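Local atomic coordinates of catechol 1,2-dioxygenase (Burkholderia ambifaria, PDB entry 5VXT), a protein that probably catalyses the iron(III)-dependent intradiol ring cleavage of catechol by dioxygen, giving cis,cis-muconate. Residues G133-D138 with Y204-L209; I137-D142 with D189-G194; V149-V154 with D297-F302; F241-D246 with F302-R307. One frame throughout, in Å; residues are numbered along the deposited sequence. Where two conformers were deposited one is given.

Contact 1 (G133-D138 with Y204-L209)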
loop_
_atom_site.group_PDB
_atom_site.type_symbol
_atom_site.label_atom_id
_atom_site.label_comp_id
_atom_site.label_asym_id
_atom_site.label_seq_id
_atom_site.Cartn_x
_atom_site.Cartn_y
_atom_site.Cartn_z
ATOM N N GLY B 133 37.731 -3.975 17.325
ATOM C CA GLY B 133 38.544 -4.494 16.240
ATOM C C GLY B 133 38.097 -5.763 15.535
ATOM O O GLY B 133 38.292 -5.885 14.321
ATOM N N VAL B 134 37.541 -6.730 16.262
ATOM C CA VAL B 134 37.180 -8.026 15.688
ATOM C C VAL B 134 35.894 -8.512 16.341
ATOM O O VAL B 134 35.712 -8.373 17.553
ATOM C CB VAL B 134 38.304 -9.076 15.867
ATOM C CG1 VAL B 134 37.839 -10.445 15.392
ATOM C CG2 VAL B 134 39.571 -8.671 15.119
ATOM N N ALA B 135 34.992 -9.074 15.535
ATOM C CA ALA B 135 33.781 -9.699 16.050
ATOM C C ALA B 135 33.588 -11.055 15.390
ATOM O O ALA B 135 33.694 -11.176 14.166
ATOM C CB ALA B 135 32.543 -8.821 15.812
ATOM N N LYS B 136 33.308 -12.069 16.202
ATOM C CA LYS B 136 32.821 -13.354 15.717
ATOM C C LYS B 136 31.305 -13.338 15.852
ATOM O O LYS B 136 30.776 -13.272 16.966
ATOM C CB LYS B 136 33.428 -14.514 16.498
ATOM C CG LYS B 136 33.035 -15.870 15.944
ATOM C CD LYS B 136 33.689 -16.998 16.715
ATOM C CE LYS B 136 33.421 -18.334 16.044
ATOM N NZ LYS B 136 31.966 -18.601 15.907
ATOM N N ILE B 137 30.603 -13.386 14.724
ATOM C CA ILE B 137 29.189 -13.051 14.708
ATOM C C ILE B 137 28.294 -14.246 14.423
ATOM O O ILE B 137 27.063 -14.103 14.486
ATOM C CB ILE B 137 28.898 -11.908 13.718
ATOM C CG1 ILE B 137 29.105 -12.368 12.281
ATOM C CG2 ILE B 137 29.799 -10.717 14.013
ATOM C CD1 ILE B 137 28.843 -11.275 11.256
ATOM N N ASP B 138 28.849 -15.423 14.143
ATOM C CA ASP B 138 28.011 -16.610 13.970
ATOM C C ASP B 138 27.806 -17.251 15.342
ATOM O O ASP B 138 28.669 -17.969 15.851
ATOM C CB ASP B 138 28.602 -17.573 12.942
ATOM C CG ASP B 138 29.914 -18.188 13.373
ATOM O OD1 ASP B 138 30.886 -17.438 13.607
ATOM O OD2 ASP B 138 29.957 -19.431 13.475
ATOM N N TYR B 204 39.112 -3.504 10.759
ATOM C CA TYR B 204 37.915 -4.198 11.212
ATOM C C TYR B 204 38.034 -5.657 10.790
ATOM O O TYR B 204 38.701 -5.982 9.806
ATOM C CB TYR B 204 36.627 -3.575 10.618
ATOM C CG TYR B 204 36.362 -4.055 9.212
ATOM C CD1 TYR B 204 36.928 -3.412 8.126
ATOM C CD2 TYR B 204 35.562 -5.174 8.974
ATOM C CE1 TYR B 204 36.715 -3.865 6.839
ATOM C CE2 TYR B 204 35.346 -5.638 7.692
ATOM C CZ TYR B 204 35.929 -4.981 6.627
ATOM O OH TYR B 204 35.719 -5.429 5.342
ATOM N N GLU B 205 37.366 -6.546 11.518
ATOM C CA GLU B 205 37.369 -7.944 11.109
ATOM C C GLU B 205 36.115 -8.636 11.612
ATOM O O GLU B 205 35.741 -8.482 12.779
ATOM C CB GLU B 205 38.615 -8.669 11.627
ATOM C CG GLU B 205 38.721 -10.099 11.149
ATOM C CD GLU B 205 40.080 -10.693 11.456
ATOM O OE1 GLU B 205 41.002 -9.913 11.777
ATOM O OE2 GLU B 205 40.218 -11.930 11.379
ATOM N N PHE B 206 35.465 -9.389 10.728
ATOM C CA PHE B 206 34.315 -10.207 11.078
ATOM C C PHE B 206 34.646 -11.664 10.799
ATOM O O PHE B 206 35.164 -11.995 9.729
ATOM C CB PHE B 206 33.059 -9.786 10.297
ATOM C CG PHE B 206 32.589 -8.404 10.624
ATOM C CD1 PHE B 206 31.837 -8.163 11.763
ATOM C CD2 PHE B 206 32.899 -7.339 9.795
ATOM C CE1 PHE B 206 31.404 -6.886 12.066
ATOM C CE2 PHE B 206 32.467 -6.059 10.092
ATOM C CZ PHE B 206 31.720 -5.832 11.230
ATOM N N ARG B 207 34.369 -12.521 11.771
ATOM C CA ARG B 207 34.517 -13.959 11.622
ATOM C C ARG B 207 33.128 -14.573 11.690
ATOM O O ARG B 207 32.405 -14.386 12.674
ATOM C CB ARG B 207 35.452 -14.519 12.691
ATOM C CG ARG B 207 36.831 -13.910 12.565
ATOM C CD ARG B 207 37.774 -14.334 13.663
ATOM N NE ARG B 207 39.036 -13.602 13.573
ATOM C CZ ARG B 207 40.007 -13.674 14.477
ATOM N NH1 ARG B 207 39.862 -14.446 15.542
ATOM N NH2 ARG B 207 41.122 -12.974 14.314
ATOM N N THR B 208 32.748 -15.275 10.631
ATOM C CA THR B 208 31.355 -15.635 10.437
ATOM C C THR B 208 31.318 -16.860 9.529
ATOM O O THR B 208 32.320 -17.576 9.399
ATOM C CB THR B 208 30.573 -14.432 9.877
ATOM O OG1 THR B 208 29.206 -14.795 9.661
ATOM C CG2 THR B 208 31.178 -13.940 8.565
ATOM N N LEU B 209 30.170 -17.103 8.911
ATOM C CA LEU B 209 29.991 -18.193 7.967
ATOM C C LEU B 209 29.451 -17.639 6.651
ATOM O O LEU B 209 28.874 -16.549 6.598
ATOM C CB LEU B 209 29.051 -19.267 8.529
ATOM C CG LEU B 209 29.383 -19.834 9.912
ATOM C CD1 LEU B 209 28.282 -20.772 10.401
ATOM C CD2 LEU B 209 30.734 -20.549 9.904
#

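Contact 2 (I137-D142 with D189-G194)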
loop_
_atom_site.group_PDB
_atom_site.type_symbol
_atom_site.label_atom_id
_atom_site.label_comp_id
_atom_site.label_asym_id
_atom_site.label_seq_id
_atom_site.Cartn_x
_atom_site.Cartn_y
_atom_site.Cartn_z
ATOM N N ILE B 137 30.603 -13.386 14.724
ATOM C CA ILE B 137 29.189 -13.051 14.708
ATOM C C ILE B 137 28.294 -14.246 14.423
ATOM O O ILE B 137 27.063 -14.103 14.486
ATOM C CB ILE B 137 28.898 -11.908 13.718
ATOM C CG1 ILE B 137 29.105 -12.368 12.281
ATOM C CG2 ILE B 137 29.799 -10.717 14.013
ATOM C CD1 ILE B 137 28.843 -11.275 11.256
ATOM N N ASP B 138 28.849 -15.423 14.143
ATOM C CA ASP B 138 28.011 -16.610 13.970
ATOM C C ASP B 138 27.806 -17.251 15.342
ATOM O O ASP B 138 28.669 -17.969 15.851
ATOM C CB ASP B 138 28.602 -17.573 12.942
ATOM C CG ASP B 138 29.914 -18.188 13.373
ATOM O OD1 ASP B 138 30.886 -17.438 13.607
ATOM O OD2 ASP B 138 29.957 -19.431 13.475
ATOM N N LEU B 139 26.651 -16.976 15.949
ATOM C CA LEU B 139 26.329 -17.490 17.274
ATOM C C LEU B 139 25.712 -18.878 17.238
ATOM O O LEU B 139 25.837 -19.625 18.214
ATOM C CB LEU B 139 25.364 -16.536 17.990
ATOM C CG LEU B 139 25.826 -15.087 18.146
ATOM C CD1 LEU B 139 24.729 -14.238 18.778
ATOM C CD2 LEU B 139 27.104 -15.027 18.966
ATOM N N ASP B 140 25.051 -19.237 16.140
ATOM C CA ASP B 140 24.276 -20.465 16.045
ATOM C C ASP B 140 24.928 -21.432 15.069
ATOM O O ASP B 140 25.471 -21.021 14.040
ATOM C CB ASP B 140 22.839 -20.171 15.598
ATOM C CG ASP B 140 22.116 -19.236 16.545
ATOM O OD1 ASP B 140 22.551 -19.137 17.710
ATOM O OD2 ASP B 140 21.119 -18.600 16.129
ATOM N N ALA B 141 24.862 -22.719 15.400
ATOM C CA ALA B 141 25.406 -23.752 14.530
ATOM C C ALA B 141 24.699 -23.746 13.180
ATOM O O ALA B 141 23.467 -23.681 13.105
ATOM C CB ALA B 141 25.268 -25.120 15.197
ATOM N N ASP B 142 25.489 -23.810 12.110
ATOM C CA ASP B 142 24.974 -23.856 10.740
ATOM C C ASP B 142 25.812 -24.893 9.996
ATOM O O ASP B 142 26.884 -24.580 9.469
ATOM C CB ASP B 142 25.035 -22.487 10.078
ATOM C CG ASP B 142 24.323 -22.448 8.735
ATOM O OD1 ASP B 142 23.904 -23.517 8.241
ATOM O OD2 ASP B 142 24.191 -21.338 8.174
ATOM N N ASP B 189 19.453 -13.632 19.099
ATOM C CA ASP B 189 19.552 -12.204 18.831
ATOM C C ASP B 189 20.939 -11.878 18.292
ATOM O O ASP B 189 21.949 -12.235 18.904
ATOM C CB ASP B 189 19.271 -11.397 20.106
ATOM C CG ASP B 189 17.828 -11.517 20.583
ATOM O OD1 ASP B 189 16.916 -11.598 19.732
ATOM O OD2 ASP B 189 17.606 -11.524 21.814
ATOM N N PHE B 190 20.975 -11.234 17.124
ATOM C CA PHE B 190 22.191 -10.772 16.455
ATOM C C PHE B 190 23.040 -11.904 15.894
ATOM O O PHE B 190 24.246 -11.720 15.661
ATOM C CB PHE B 190 23.041 -9.890 17.377
ATOM C CG PHE B 190 22.289 -8.728 17.943
ATOM C CD1 PHE B 190 21.860 -8.738 19.259
ATOM C CD2 PHE B 190 21.980 -7.638 17.149
ATOM C CE1 PHE B 190 21.158 -7.676 19.778
ATOM C CE2 PHE B 190 21.275 -6.572 17.662
ATOM C CZ PHE B 190 20.863 -6.593 18.980
ATOM N N ASN B 191 22.458 -13.078 15.658
ATOM C CA ASN B 191 23.193 -14.094 14.921
ATOM C C ASN B 191 23.491 -13.574 13.524
ATOM O O ASN B 191 22.601 -13.057 12.837
ATOM C CB ASN B 191 22.415 -15.405 14.837
ATOM C CG ASN B 191 23.229 -16.510 14.180
ATOM O OD1 ASN B 191 24.411 -16.678 14.475
ATOM N ND2 ASN B 191 22.607 -17.251 13.265
ATOM N N LEU B 192 24.757 -13.691 13.123
ATOM C CA LEU B 192 25.249 -13.182 11.845
ATOM C C LEU B 192 25.045 -11.675 11.719
ATOM O O LEU B 192 24.855 -11.153 10.617
ATOM C CB LEU B 192 24.605 -13.920 10.668
ATOM C CG LEU B 192 24.668 -15.442 10.754
ATOM C CD1 LEU B 192 24.034 -16.064 9.538
ATOM C CD2 LEU B 192 26.110 -15.909 10.892
ATOM N N ARG B 193 25.073 -10.972 12.851
ATOM C CA ARG B 193 25.108 -9.517 12.896
ATOM C C ARG B 193 26.149 -9.117 13.928
ATOM O O ARG B 193 26.164 -9.670 15.028
ATOM C CB ARG B 193 23.750 -8.913 13.274
ATOM C CG ARG B 193 22.601 -9.379 12.417
ATOM C CD ARG B 193 21.261 -8.944 12.995
ATOM N NE ARG B 193 20.141 -9.440 12.199
ATOM C CZ ARG B 193 19.665 -8.836 11.113
ATOM N NH1 ARG B 193 20.214 -7.705 10.690
ATOM N NH2 ARG B 193 18.636 -9.363 10.451
ATOM N N GLY B 194 27.002 -8.159 13.578
ATOM C CA GLY B 194 28.023 -7.700 14.498
ATOM C C GLY B 194 28.283 -6.222 14.322
ATOM O O GLY B 194 27.773 -5.578 13.402
HETATM O O HOH W 1 24.243 -19.271 11.656
#

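Contact 3 (V149-V154 with D297-F302)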
loop_
_atom_site.group_PDB
_atom_site.type_symbol
_atom_site.label_atom_id
_atom_site.label_comp_id
_atom_site.label_asym_id
_atom_site.label_seq_id
_atom_site.Cartn_x
_atom_site.Cartn_y
_atom_site.Cartn_z
ATOM N N VAL B 149 36.023 -15.256 6.787
ATOM C CA VAL B 149 36.649 -14.112 7.450
ATOM C C VAL B 149 36.577 -12.912 6.515
ATOM O O VAL B 149 37.059 -12.972 5.376
ATOM C CB VAL B 149 38.103 -14.401 7.852
ATOM C CG1 VAL B 149 38.749 -13.123 8.345
ATOM C CG2 VAL B 149 38.142 -15.456 8.927
ATOM N N ILE B 150 35.967 -11.825 6.991
ATOM C CA ILE B 150 35.925 -10.558 6.274
ATOM C C ILE B 150 36.768 -9.562 7.049
ATOM O O ILE B 150 36.555 -9.365 8.251
ATOM C CB ILE B 150 34.488 -10.035 6.119
ATOM C CG1 ILE B 150 33.569 -11.136 5.590
ATOM C CG2 ILE B 150 34.479 -8.825 5.202
ATOM C CD1 ILE B 150 32.091 -10.747 5.615
ATOM N N HIS B 151 37.730 -8.941 6.371
ATOM C CA HIS B 151 38.653 -8.046 7.049
ATOM C C HIS B 151 39.051 -6.923 6.109
ATOM O O HIS B 151 39.091 -7.096 4.890
ATOM C CB HIS B 151 39.907 -8.790 7.525
ATOM C CG HIS B 151 40.711 -9.386 6.413
ATOM N ND1 HIS B 151 41.838 -8.781 5.897
ATOM C CD2 HIS B 151 40.550 -10.536 5.716
ATOM C CE1 HIS B 151 42.337 -9.534 4.932
ATOM N NE2 HIS B 151 41.576 -10.606 4.805
ATOM N N GLY B 152 39.366 -5.779 6.693
ATOM C CA GLY B 152 39.923 -4.698 5.916
ATOM C C GLY B 152 40.170 -3.495 6.789
ATOM O O GLY B 152 40.173 -3.588 8.017
ATOM N N THR B 153 40.370 -2.359 6.136
ATOM C CA THR B 153 40.592 -1.102 6.825
ATOM C C THR B 153 39.550 -0.080 6.403
ATOM O O THR B 153 39.073 -0.078 5.261
ATOM C CB THR B 153 41.977 -0.535 6.535
ATOM O OG1 THR B 153 42.025 -0.106 5.168
ATOM C CG2 THR B 153 43.043 -1.587 6.771
ATOM N N VAL B 154 39.204 0.776 7.354
ATOM C CA VAL B 154 38.378 1.949 7.121
ATOM C C VAL B 154 39.315 3.132 6.944
ATOM O O VAL B 154 40.064 3.485 7.864
ATOM C CB VAL B 154 37.408 2.187 8.285
ATOM C CG1 VAL B 154 36.620 3.486 8.074
ATOM C CG2 VAL B 154 36.497 0.984 8.455
ATOM N N ASP B 297 38.232 -16.220 2.726
ATOM C CA ASP B 297 38.725 -14.949 3.233
ATOM C C ASP B 297 38.415 -13.864 2.216
ATOM O O ASP B 297 38.680 -14.036 1.023
ATOM C CB ASP B 297 40.232 -15.046 3.502
ATOM C CG ASP B 297 40.800 -13.796 4.124
ATOM O OD1 ASP B 297 41.404 -12.981 3.394
ATOM O OD2 ASP B 297 40.639 -13.630 5.350
ATOM N N ILE B 298 37.822 -12.764 2.671
ATOM C CA ILE B 298 37.539 -11.632 1.799
ATOM C C ILE B 298 38.179 -10.393 2.392
ATOM O O ILE B 298 37.825 -9.980 3.503
ATOM C CB ILE B 298 36.032 -11.405 1.603
ATOM C CG1 ILE B 298 35.368 -12.646 1.013
ATOM C CG2 ILE B 298 35.821 -10.206 0.708
ATOM C CD1 ILE B 298 33.911 -12.440 0.664
ATOM N N GLU B 299 39.095 -9.783 1.644
ATOM C CA GLU B 299 39.653 -8.492 2.024
ATOM C C GLU B 299 38.812 -7.400 1.376
ATOM O O GLU B 299 38.637 -7.377 0.154
ATOM C CB GLU B 299 41.126 -8.366 1.623
ATOM C CG GLU B 299 41.694 -6.975 1.897
ATOM C CD GLU B 299 43.207 -6.893 1.772
ATOM O OE1 GLU B 299 43.874 -7.949 1.804
ATOM O OE2 GLU B 299 43.726 -5.763 1.645
ATOM N N PHE B 300 38.261 -6.514 2.195
ATOM C CA PHE B 300 37.431 -5.443 1.667
ATOM C C PHE B 300 37.619 -4.208 2.525
ATOM O O PHE B 300 37.338 -4.231 3.728
ATOM C CB PHE B 300 35.964 -5.850 1.628
ATOM C CG PHE B 300 35.121 -4.935 0.806
ATOM C CD1 PHE B 300 35.104 -5.039 -0.576
ATOM C CD2 PHE B 300 34.359 -3.954 1.409
ATOM C CE1 PHE B 300 34.320 -4.196 -1.339
ATOM C CE2 PHE B 300 33.585 -3.106 0.648
ATOM C CZ PHE B 300 33.571 -3.226 -0.725
ATOM N N ASN B 301 38.084 -3.138 1.903
ATOM C CA ASN B 301 38.310 -1.878 2.587
ATOM C C ASN B 301 37.136 -0.947 2.333
ATOM O O ASN B 301 36.469 -1.027 1.298
ATOM C CB ASN B 301 39.602 -1.234 2.110
ATOM C CG ASN B 301 40.801 -2.120 2.358
ATOM O OD1 ASN B 301 40.901 -2.769 3.403
ATOM N ND2 ASN B 301 41.707 -2.173 1.392
ATOM N N PHE B 302 36.881 -0.067 3.294
ATOM C CA PHE B 302 35.841 0.943 3.163
ATOM C C PHE B 302 36.516 2.298 3.041
ATOM O O PHE B 302 37.258 2.705 3.942
ATOM C CB PHE B 302 34.885 0.918 4.354
ATOM C CG PHE B 302 34.168 -0.384 4.535
ATOM C CD1 PHE B 302 33.019 -0.669 3.809
ATOM C CD2 PHE B 302 34.614 -1.316 5.454
ATOM C CE1 PHE B 302 32.348 -1.863 3.990
ATOM C CE2 PHE B 302 33.950 -2.509 5.632
ATOM C CZ PHE B 302 32.815 -2.781 4.907
#

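Contact 4 (F241-D246 with F302-R307)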
loop_
_atom_site.group_PDB
_atom_site.type_symbol
_atom_site.label_atom_id
_atom_site.label_comp_id
_atom_site.label_asym_id
_atom_site.label_seq_id
_atom_site.Cartn_x
_atom_site.Cartn_y
_atom_site.Cartn_z
ATOM N N PHE B 241 26.710 -3.751 4.961
ATOM C CA PHE B 241 27.458 -2.945 5.916
ATOM C C PHE B 241 26.871 -1.549 6.092
ATOM O O PHE B 241 26.428 -0.913 5.131
ATOM C CB PHE B 241 28.929 -2.802 5.507
ATOM C CG PHE B 241 29.645 -4.113 5.340
ATOM C CD1 PHE B 241 30.331 -4.688 6.405
ATOM C CD2 PHE B 241 29.637 -4.769 4.120
ATOM C CE1 PHE B 241 30.999 -5.896 6.255
ATOM C CE2 PHE B 241 30.299 -5.981 3.965
ATOM C CZ PHE B 241 30.977 -6.540 5.036
ATOM N N PHE B 242 26.896 -1.085 7.343
ATOM C CA PHE B 242 26.901 0.323 7.705
ATOM C C PHE B 242 28.300 0.683 8.172
ATOM O O PHE B 242 28.909 -0.087 8.920
ATOM C CB PHE B 242 25.957 0.622 8.873
ATOM C CG PHE B 242 24.519 0.702 8.499
ATOM C CD1 PHE B 242 24.141 1.141 7.246
ATOM C CD2 PHE B 242 23.547 0.367 9.421
ATOM C CE1 PHE B 242 22.795 1.230 6.905
ATOM C CE2 PHE B 242 22.185 0.454 9.084
ATOM C CZ PHE B 242 21.830 0.882 7.825
ATOM N N VAL B 243 28.792 1.861 7.790
ATOM C CA VAL B 243 30.004 2.412 8.411
ATOM C C VAL B 243 29.709 3.823 8.898
ATOM O O VAL B 243 29.368 4.706 8.100
ATOM C CB VAL B 243 31.214 2.413 7.467
ATOM C CG1 VAL B 243 32.469 2.863 8.228
ATOM C CG2 VAL B 243 31.450 1.020 6.898
ATOM N N THR B 244 29.867 4.042 10.200
ATOM C CA THR B 244 29.540 5.312 10.829
ATOM C C THR B 244 30.754 5.835 11.578
ATOM O O THR B 244 31.442 5.066 12.255
ATOM C CB THR B 244 28.375 5.152 11.798
ATOM O OG1 THR B 244 27.277 4.553 11.110
ATOM C CG2 THR B 244 27.949 6.505 12.368
ATOM N N SER B 245 31.009 7.139 11.460
ATOM C CA SER B 245 32.126 7.784 12.146
ATOM C C SER B 245 31.994 9.293 12.010
ATOM O O SER B 245 31.604 9.790 10.949
ATOM C CB SER B 245 33.474 7.336 11.569
ATOM O OG SER B 245 33.630 7.820 10.248
ATOM N N ASP B 246 32.330 10.019 13.075
ATOM C CA ASP B 246 32.264 11.474 13.030
ATOM C C ASP B 246 33.205 12.004 11.957
ATOM O O ASP B 246 34.261 11.429 11.694
ATOM C CB ASP B 246 32.639 12.069 14.386
ATOM C CG ASP B 246 32.128 11.243 15.545
ATOM O OD1 ASP B 246 30.914 10.949 15.587
ATOM O OD2 ASP B 246 32.950 10.879 16.413
ATOM N N PHE B 302 36.881 -0.067 3.294
ATOM C CA PHE B 302 35.841 0.943 3.163
ATOM C C PHE B 302 36.516 2.298 3.041
ATOM O O PHE B 302 37.258 2.705 3.942
ATOM C CB PHE B 302 34.885 0.918 4.354
ATOM C CG PHE B 302 34.168 -0.384 4.535
ATOM C CD1 PHE B 302 33.019 -0.669 3.809
ATOM C CD2 PHE B 302 34.614 -1.316 5.454
ATOM C CE1 PHE B 302 32.348 -1.863 3.990
ATOM C CE2 PHE B 302 33.950 -2.509 5.632
ATOM C CZ PHE B 302 32.815 -2.781 4.907
ATOM N N VAL B 303 36.287 2.980 1.924
ATOM C CA VAL B 303 36.780 4.337 1.718
ATOM C C VAL B 303 35.591 5.269 1.893
ATOM O O VAL B 303 34.642 5.228 1.104
ATOM C CB VAL B 303 37.433 4.519 0.343
ATOM C CG1 VAL B 303 37.864 5.964 0.158
ATOM C CG2 VAL B 303 38.644 3.591 0.188
ATOM N N LEU B 304 35.640 6.100 2.928
ATOM C CA LEU B 304 34.540 6.968 3.319
ATOM C C LEU B 304 34.683 8.343 2.671
ATOM O O LEU B 304 35.769 8.747 2.249
ATOM C CB LEU B 304 34.512 7.122 4.843
ATOM C CG LEU B 304 34.604 5.880 5.733
ATOM C CD1 LEU B 304 34.372 6.279 7.181
ATOM C CD2 LEU B 304 33.591 4.817 5.312
ATOM N N THR B 305 33.572 9.081 2.626
ATOM C CA THR B 305 33.575 10.471 2.193
ATOM C C THR B 305 33.371 11.405 3.384
ATOM O O THR B 305 32.782 11.017 4.398
ATOM C CB THR B 305 32.496 10.734 1.134
ATOM O OG1 THR B 305 31.221 10.312 1.630
ATOM C CG2 THR B 305 32.824 9.971 -0.139
ATOM N N PRO B 306 33.851 12.644 3.301
ATOM C CA PRO B 306 33.761 13.547 4.452
ATOM C C PRO B 306 32.435 14.288 4.518
ATOM O O PRO B 306 31.771 14.537 3.510
ATOM C CB PRO B 306 34.906 14.532 4.190
ATOM C CG PRO B 306 34.915 14.644 2.705
ATOM C CD PRO B 306 34.568 13.278 2.178
ATOM N N ARG B 307 32.055 14.648 5.741
ATOM C CA ARG B 307 30.961 15.593 5.897
ATOM C C ARG B 307 31.343 16.916 5.245
ATOM O O ARG B 307 32.522 17.275 5.172
ATOM C CB ARG B 307 30.639 15.804 7.375
ATOM C CG ARG B 307 30.041 14.590 8.056
ATOM C CD ARG B 307 29.736 14.883 9.512
ATOM N NE ARG B 307 28.779 13.938 10.079
ATOM C CZ ARG B 307 27.499 14.220 10.304
ATOM N NH1 ARG B 307 27.019 15.425 10.019
ATOM N NH2 ARG B 307 26.699 13.302 10.826
#

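Contact 1 (G133-D138 with Y204-L209)
The carbonyl oxygen of Ala135 is approached twice from the neighbouring strand: Arg207 N donates to Ala135 O over 2.8 Å, and the CA-H of Phe206 leans on it too, with Phe206 CA 3.3 Å from Ala135 O. Ala135 N bonds in turn to Glu205 O (2.9 Å) and Ile137 N to Arg207 O (2.9 Å), the pattern of parallel strands, whose directions here differ by 10°. Strand 134-136 is the outermost strand of one sheet of the beta sandwich of intradiol dioxygenases; strand 203-209 separates it from strand 147-155. On one face of this sheet Val134 CG1 lies over the guanidinium of Arg207, 3.8 Å from Arg207 NE. Glu205, with CG anti to the backbone N (chi1 -176°) and its chain extended, leans forward to Arg207, which takes Glu205 OE2 side-on with NE (3.0 Å) and NH2. Both nitrogens reach that oxygen from the same face of the carboxylate, while OE2 stays in the guanidinium plane, an arrangement that would hold the guanidinium over the valine. Past the end of strand 134-136, Ile137 CG2 meets the edge of the Phe206 ring at CD1 (4.0 Å), and Ile137 CG1 presses on Thr208 CB (3.5 Å); Thr208 OG1 is bonded to His171 NE2. Asp138 crosses Leu209 at about a right angle, and its OD1 is met from above the carboxylate plane by Lys136 NZ in a salt bridge.

Contact 2 (I137-D142 with D189-G194)
The Asp140 carboxylate lies over one face of the Asn191 amide, the two planes 32° apart, with Asp140 OD2 3.5 Å from Asn191 ND2 at an angle too poor for a hydrogen bond. Asp140 N stands above the same amide face and donates to Asn191 OD1 (3.1 Å), whereas Leu139 N meets Asn191 OD1 almost head-on at 2.7 Å. One amide oxygen thus satisfies two successive backbone N-H groups of segment 137-142. The opposite end of the amide is used as well: Asn191 ND2 donates to Gln187 OE1 and to a water that donates onward to Asp140 O, so the group cannot easily rotate. A trans chi1 (-175°) carries the Asn191 amide out of the turn to these partners, and Asp140 OD1 bonds to Ser188 OG. Phe190 to Arg193 form a type II beta turn, closed by Arg193 N to Phe190 O at 3.0 Å. From within it Leu192 N reaches Ile137 O (2.7 Å), tilted out of the carbonyl plane. Apolar contacts fill in beside the bonds: Leu192 CD2 rests on Asp138 CB (3.6 Å), and Ile137 CG2 packs on Gly194 CA at 3.5 Å. The loop between strands 134-136 and 147-155 is thereby tied to the turn that leads into strand 193-197, where Arg193 packs on Tyr178, a ligand of the iron, and bonds to Leu123 O of the catechol pocket.

Contact 3 (V149-V154 with D297-F302)
A histidine-carboxylate pair sits on the face of a parallel strand pair in the sheet where strand 147-155 lies between strands 203-209 and 295-303. His151 NE2 donates to Asp297 OD1 over 2.8 Å, on the syn side of the carboxylate, and the oxygen lies in the ring plane. With chi1 at 62° the imidazole folds back over strand 295-303, so that Glu299 CA comes under one ring face in a CH-pi contact, 4.1 Å from the centroid. Below the ring the backbones join in parallel fashion: Ile298 N to Val149 O (2.8 Å), His151 N to Ile298 O (3.1 Å) and Phe300 N to His151 O (2.9 Å). The regular pairing then breaks at Asn301. Its side chain takes the place of a backbone acceptor, Asn301 OD1 receiving Thr153 N at 2.8 Å while lying close over Gly152 CA. Pairing resumes with Phe302 N to Thr153 O (2.9 Å). The Asp297 carboxylate, buried and with Lys282 as a long, weak ion-pair partner, is in part satisfied by the imidazole; with Glu299 also nearby, the carboxylates would probably favour a protonated His151.

Contact 4 (F241-D246 with F302-R307)
The nearest CA atoms of the two segments, those of Val243 and Phe302, are 8.0 Å apart, too far for strand pairing; the segments belong to different sheets and meet through side chains alone. Phe302 points the edge of its ring, CZ foremost, at the face of Phe241, with Phe302 CZ 3.5 Å from Phe241 CG. The centroids stand 4.9 Å apart and the planes at 63°, an edge-to-face pair. Val243 comes next along strand 238-244 on the same side and divides its two branches. Its CG2 sits over a face of the Phe302 ring as a CH-pi contact, 4.0 Å from the centroid, while with chi1 at -174° CG1 points away from the Val243 nitrogen and turns to Leu304 CD2 at 3.7 Å. The other methyl of that leucine, Leu304 CD1, touches Ser245 OG at 3.5 Å. Phe302 is also met by Tyr204 and Phe300, and Val167 of strand 166-170 lies against both Phe241 and Phe302, so the pair is embedded in the apolar filling between the sheets of the sandwich. Two ligands of the iron, His238 and His240, lie just before Phe241 on strand 238-244, and the Phe241 side chain is about 10 Å from the iron. No hydrogen bond joins the two segments: cohesion comes from dispersion and from C-H edges and methyls resting on aromatic faces, and the one hydroxyl in the contact, Ser245 OG, has its hydrogen-bond partner in His248.

Overall arrangement
From the N terminus, the stretch around 133-142 opens two contacts. Contact 2 closes first, at 189-194, and contact 1 follows at 204-209; both depart from overlapping residues, with Ile137 and Asp138 in common. Contact 3 opens inside both loops, at 149-154, and closes only at 297-302, so it crosses them. Contact 4 begins at 241-246, after contacts 1 and 2 have closed, and ends at 302-307, crossing contact 3 and sharing Phe302 with it. Contacts 1 and 3 join neighbouring strands of one sheet, strand 203-209 lying beside 147-155. Contacts 2 and 4 connect that sheet and its adjoining loop to the facing sheet, which carries strands 193-197 and 238-244.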